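In2-1 family protein, glutathione transferase lambda3 (Populus trichocarpa, PDB 4PQI) binds glutathione in a GST fold and probably acts as a monomeric thiol transferase of the plant Lambda class. Local coordinates at residues T40-Q45 with I183-R188; K54-E59 with S106-P111. All coordinates share one frame; numbering follows the deposited sequence.

Contact 1: residues T40-Q45 with I183-R188; sequences TCPFAQ and IPFVER. With GSH (glutathione), chain B.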
# COMPACT_ATOMS: atom_id res chain seq x y z
N THR A 40 6.10 6.04 -6.12
CA THR A 40 5.65 6.82 -4.97
C THR A 40 4.14 6.74 -4.76
O THR A 40 3.61 7.43 -3.89
CB THR A 40 6.05 8.31 -5.09
OG1 THR A 40 5.50 8.85 -6.30
CG2 THR A 40 7.58 8.47 -5.11
N CYS A 41 3.44 5.94 -5.57
CA CYS A 41 2.00 5.84 -5.44
C CYS A 41 1.67 4.85 -4.32
O CYS A 41 2.12 3.70 -4.37
CB CYS A 41 1.36 5.36 -6.74
SG CYS A 41 -0.36 4.80 -6.57
N PRO A 42 0.90 5.31 -3.31
CA PRO A 42 0.56 4.48 -2.15
C PRO A 42 -0.42 3.35 -2.50
O PRO A 42 -0.38 2.30 -1.84
CB PRO A 42 -0.04 5.48 -1.14
CG PRO A 42 -0.54 6.60 -1.98
CD PRO A 42 0.35 6.67 -3.20
N PHE A 43 -1.26 3.53 -3.51
CA PHE A 43 -2.17 2.44 -3.91
C PHE A 43 -1.35 1.31 -4.54
O PHE A 43 -1.54 0.14 -4.21
CB PHE A 43 -3.25 2.92 -4.88
CG PHE A 43 -4.20 3.91 -4.28
CD1 PHE A 43 -5.28 3.49 -3.51
CD2 PHE A 43 -4.03 5.28 -4.50
CE1 PHE A 43 -6.16 4.41 -2.96
CE2 PHE A 43 -4.90 6.20 -3.95
CZ PHE A 43 -5.97 5.77 -3.17
N ALA A 44 -0.43 1.68 -5.43
CA ALA A 44 0.49 0.72 -6.02
C ALA A 44 1.42 0.09 -4.97
O ALA A 44 1.75 -1.09 -5.05
CB ALA A 44 1.31 1.38 -7.13
N GLN A 45 1.83 0.89 -3.98
CA GLN A 45 2.69 0.36 -2.94
C GLN A 45 2.07 -0.85 -2.26
O GLN A 45 2.78 -1.80 -1.94
CB GLN A 45 3.03 1.43 -1.90
CG GLN A 45 4.09 0.98 -0.91
CD GLN A 45 4.42 2.06 0.08
OE1 GLN A 45 3.78 3.11 0.10
NE2 GLN A 45 5.45 1.82 0.90
N ILE A 183 -0.82 0.64 5.64
CA ILE A 183 0.50 1.20 5.90
C ILE A 183 1.00 2.28 4.91
O ILE A 183 1.62 3.24 5.34
CB ILE A 183 1.60 0.10 6.18
CG1 ILE A 183 2.86 0.72 6.79
CG2 ILE A 183 2.01 -0.64 4.91
CD1 ILE A 183 2.66 1.40 8.13
N PRO A 184 0.71 2.14 3.59
CA PRO A 184 1.25 3.22 2.74
C PRO A 184 0.66 4.59 3.06
O PRO A 184 1.32 5.62 2.90
CB PRO A 184 0.81 2.80 1.32
CG PRO A 184 0.60 1.32 1.41
CD PRO A 184 0.02 1.12 2.79
N PHE A 185 -0.58 4.59 3.53
CA PHE A 185 -1.26 5.85 3.80
C PHE A 185 -0.89 6.38 5.19
O PHE A 185 -0.62 7.58 5.37
CB PHE A 185 -2.78 5.70 3.58
CG PHE A 185 -3.13 5.45 2.14
CD1 PHE A 185 -3.27 6.52 1.25
CD2 PHE A 185 -3.27 4.15 1.65
CE1 PHE A 185 -3.56 6.29 -0.10
CE2 PHE A 185 -3.56 3.92 0.31
CZ PHE A 185 -3.71 4.98 -0.57
N VAL A 186 -0.82 5.47 6.16
CA VAL A 186 -0.37 5.84 7.50
C VAL A 186 1.06 6.36 7.45
O VAL A 186 1.37 7.37 8.07
CB VAL A 186 -0.51 4.68 8.51
CG1 VAL A 186 0.18 5.03 9.85
CG2 VAL A 186 -1.98 4.33 8.73
N GLU A 187 1.92 5.68 6.68
CA GLU A 187 3.31 6.12 6.43
C GLU A 187 3.37 7.59 6.01
O GLU A 187 4.08 8.40 6.62
CB GLU A 187 3.95 5.22 5.35
CG GLU A 187 5.26 5.75 4.72
CD GLU A 187 5.75 4.93 3.50
OE1 GLU A 187 5.29 3.77 3.29
OE2 GLU A 187 6.61 5.45 2.75
N ARG A 188 2.64 7.93 4.96
CA ARG A 188 2.68 9.28 4.40
C ARG A 188 2.00 10.29 5.32
O ARG A 188 2.50 11.38 5.54
CB ARG A 188 2.05 9.30 3.01
CG ARG A 188 2.86 8.53 2.00
CD ARG A 188 2.03 8.19 0.77
NE ARG A 188 2.86 7.62 -0.29
CZ ARG A 188 3.36 6.39 -0.26
NH1 ARG A 188 3.12 5.60 0.79
NH2 ARG A 188 4.11 5.95 -1.26
N1 GSH B . -8.78 3.18 -6.50
CA1 GSH B . -7.52 3.02 -7.21
C1 GSH B . -6.74 1.87 -6.61
O11 GSH B . -6.04 1.11 -7.32
O12 GSH B . -6.79 1.65 -5.39
CB1 GSH B . -6.73 4.33 -7.15
CG1 GSH B . -5.34 4.22 -7.76
CD1 GSH B . -4.83 5.62 -8.02
OE1 GSH B . -5.67 6.72 -7.83
N2 GSH B . -3.57 5.80 -8.41
CA2 GSH B . -3.11 7.16 -8.67
C2 GSH B . -3.10 7.45 -10.15
O2 GSH B . -2.81 6.43 -11.07
CB2 GSH B . -1.72 7.37 -8.10
SG2 GSH B . -1.76 7.80 -6.34
N3 GSH B . -3.35 8.69 -10.53
CA3 GSH B . -2.92 9.15 -11.83
C3 GSH B . -4.11 9.61 -12.64
O31 GSH B . -3.97 10.01 -13.82
O32 GSH B . -5.25 9.59 -12.12
O HOH W 1 3.10 9.68 -2.33
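Arg188 and Gln45 meet through Arg188 NH1, which gives Gln45 OE1 a 2.7 Å hydrogen bond near the planes of both groups, although amide and guanidinium are turned 69° from each other. NH1 also bonds to Pro184 O one turn back. Arg188 NH2 reaches Thr40 O at 3.1 Å from above that carbonyl's plane, while a water bridges Thr40 O and Arg188 NE. Gln45, extended with CG anti to the backbone N (chi1 -171°), turns NE2 to the syn lone pair of Glu187 OE1 at 3.1 Å; hydrogen bonds of OE1 with Tyr221 OH and of OE2 with Thr226 N together fix the carboxylate.

Pro42 is the centre of the apolar part: Pro42 CB lies 3.7 Å from Pro184 CB, over one guanidinium face, and over the Phe185 ring in a CH-pi contact. Phe185 points its edge at the face of Phe43, a T-shaped pair with centroids 4.8 Å apart; glutathione covers the opposite face of Phe43. Cys41 is the N-cap, its SG accepting from Ala44 N, and Cys41 SG lies 3.3 Å from glutathione SG2, too far for a disulfide.

The contact seats the N-terminal turn of helix 42-54, from the thioredoxin-like domain, against helix 177-197 of the all-helical domain, with helix 219-222 alongside.

Contact 2: residues K54-E59 with S106-P111; sequences KGLQDE and SNFEGP. With CA (calcium ion), chain E.
Lys54 reaches across to the loop at Glu109-Pro111 with its whole side chain. Bends at chi3 (62°) and chi4 (86°) curl the chain around, bringing Lys54 NZ to Pro111 O for a 2.9 Å hydrogen bond in which the donor stands above the carbonyl plane. The ammonium also forms a salt bridge with Glu105 on helix 97-107. On the way Lys54 CE passes 3.3 Å from Glu109 O. With an alanine in place of Lys54, Glu105 would probably lose its countercharge and Pro111 O this donor, with a gap opening beside both loop oxygens where CG, CD and CE lay.

The backbones come together where Gly110 CA makes a CA-H...O contact with Lys54 O (3.3 Å). A side chain on Gly110 would run into that oxygen, and the backbone angles of Gly110 call for glycine by themselves. Pro111 CD packs against Lys54 O at 3.6 Å.

The apolar contact belongs to Leu56. Leu56 CD1 meets Phe108 CB at 3.6 Å and reaches the ring obliquely, while CD2 leans on Glu109 O. Phe108 also meets the ring of His89.

Metal binding stays within 54-59. Gly55, with the positive phi of a Schellman motif ending helix 42-54, supplies its O to the calcium ion, and Glu59 grips the metal with both OE1 (2.5 Å) and OE2 (2.4 Å). Four waters complete the shell; one accepts from Asp58 N.

The chemistry implies a join made largely through main-chain oxygens: the ammonium links Pro111 O to Glu105 of helix 97-107, and the calcium probably offsets the negative charge of Glu59, whose OE2 lies 5.0 Å from Glu109 OE2.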
# COMPACT_ATOMS: atom_id res chain seq x y z
N LYS A 54 5.25 -12.27 -0.61
CA LYS A 54 4.94 -13.62 -1.08
C LYS A 54 6.09 -14.25 -1.89
O LYS A 54 6.06 -15.45 -2.20
CB LYS A 54 3.61 -13.64 -1.85
CG LYS A 54 2.41 -13.15 -1.04
CD LYS A 54 1.07 -13.38 -1.76
CE LYS A 54 0.80 -14.86 -2.02
NZ LYS A 54 0.14 -15.53 -0.85
N GLY A 55 7.10 -13.45 -2.19
CA GLY A 55 8.28 -13.91 -2.91
C GLY A 55 8.03 -13.96 -4.39
O GLY A 55 8.57 -14.82 -5.08
N LEU A 56 7.21 -13.04 -4.89
CA LEU A 56 6.83 -13.02 -6.30
C LEU A 56 7.58 -11.98 -7.15
O LEU A 56 7.08 -11.54 -8.18
CB LEU A 56 5.32 -12.80 -6.45
CG LEU A 56 4.43 -13.79 -5.69
CD1 LEU A 56 2.96 -13.35 -5.68
CD2 LEU A 56 4.56 -15.18 -6.28
N GLN A 57 8.78 -11.62 -6.74
CA GLN A 57 9.53 -10.57 -7.43
C GLN A 57 9.98 -10.96 -8.84
O GLN A 57 9.90 -10.14 -9.77
CB GLN A 57 10.70 -10.10 -6.59
CG GLN A 57 10.27 -9.41 -5.30
CD GLN A 57 11.39 -9.36 -4.28
OE1 GLN A 57 11.61 -10.31 -3.53
NE2 GLN A 57 12.13 -8.25 -4.26
N ASP A 58 10.43 -12.20 -9.02
CA ASP A 58 10.82 -12.64 -10.35
C ASP A 58 9.61 -12.90 -11.23
O ASP A 58 9.66 -12.66 -12.43
CB ASP A 58 11.70 -13.89 -10.30
CG ASP A 58 12.44 -14.10 -11.60
OD1 ASP A 58 13.51 -13.48 -11.78
OD2 ASP A 58 11.94 -14.86 -12.46
N GLU A 59 8.53 -13.39 -10.62
CA GLU A 59 7.28 -13.67 -11.33
C GLU A 59 6.59 -12.42 -11.88
O GLU A 59 6.07 -12.42 -13.00
CB GLU A 59 6.30 -14.41 -10.40
CG GLU A 59 6.68 -15.85 -10.07
CD GLU A 59 7.73 -15.96 -8.97
OE1 GLU A 59 8.14 -14.91 -8.43
OE2 GLU A 59 8.13 -17.10 -8.64
N SER A 106 -5.00 -15.02 -3.35
CA SER A 106 -5.86 -16.17 -3.67
C SER A 106 -5.30 -17.08 -4.78
O SER A 106 -5.61 -18.28 -4.82
CB SER A 106 -7.26 -15.71 -4.07
OG SER A 106 -7.20 -14.91 -5.24
N ASN A 107 -4.46 -16.53 -5.65
CA ASN A 107 -4.12 -17.22 -6.89
C ASN A 107 -2.64 -17.37 -7.22
O ASN A 107 -2.29 -17.90 -8.26
CB ASN A 107 -4.82 -16.52 -8.06
CG ASN A 107 -6.30 -16.82 -8.10
OD1 ASN A 107 -7.06 -16.39 -7.23
ND2 ASN A 107 -6.73 -17.56 -9.12
N PHE A 108 -1.76 -16.90 -6.33
CA PHE A 108 -0.33 -16.99 -6.58
C PHE A 108 0.35 -17.76 -5.45
O PHE A 108 -0.22 -17.95 -4.37
CB PHE A 108 0.29 -15.60 -6.71
CG PHE A 108 -0.04 -14.90 -8.00
CD1 PHE A 108 0.96 -14.59 -8.92
CD2 PHE A 108 -1.35 -14.53 -8.30
CE1 PHE A 108 0.66 -13.94 -10.11
CE2 PHE A 108 -1.66 -13.87 -9.49
CZ PHE A 108 -0.66 -13.58 -10.39
N GLU A 109 1.57 -18.21 -5.71
CA GLU A 109 2.32 -18.94 -4.69
C GLU A 109 2.84 -17.99 -3.61
O GLU A 109 2.85 -16.78 -3.80
CB GLU A 109 3.49 -19.69 -5.31
CG GLU A 109 3.08 -20.63 -6.43
CD GLU A 109 4.22 -21.51 -6.89
OE1 GLU A 109 3.99 -22.72 -7.09
OE2 GLU A 109 5.34 -20.98 -7.07
N GLY A 110 3.28 -18.56 -2.49
CA GLY A 110 3.92 -17.78 -1.45
C GLY A 110 3.18 -17.93 -0.13
O GLY A 110 2.06 -18.44 -0.11
N PRO A 111 3.80 -17.47 0.97
CA PRO A 111 3.21 -17.48 2.32
C PRO A 111 1.91 -16.70 2.39
O PRO A 111 1.70 -15.76 1.64
CB PRO A 111 4.27 -16.77 3.17
CG PRO A 111 5.08 -15.98 2.20
CD PRO A 111 5.13 -16.85 0.98
CA CA E . 9.43 -16.29 -6.75
O HOH W 2 10.75 -14.40 -6.99
O HOH W 3 11.24 -16.99 -8.57
O HOH W 4 10.75 -17.29 -4.88
O HOH W 5 7.68 -17.92 -6.01

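Overall arrangement
Both contacts use helix 42-54, contact 1 at its first turn and contact 2 at its C-terminal end and the loop beyond. Their centres are 20 Å apart and their nearest atoms about 11 Å apart, so they do not touch. Contact 1 lies in the core, joins the two domains and borders the glutathione pocket; contact 2 is partly buried, farther from the centre of the chain, and stays within the N-terminal domain. The chemistry follows: side-chain amide, guanidinium and a T-shaped aromatic pair in the first, a lysine on main-chain oxygens and a calcium ion held by protein oxygens and waters beside the second. Along the sequence, contact 2 falls between the two segments of contact 1.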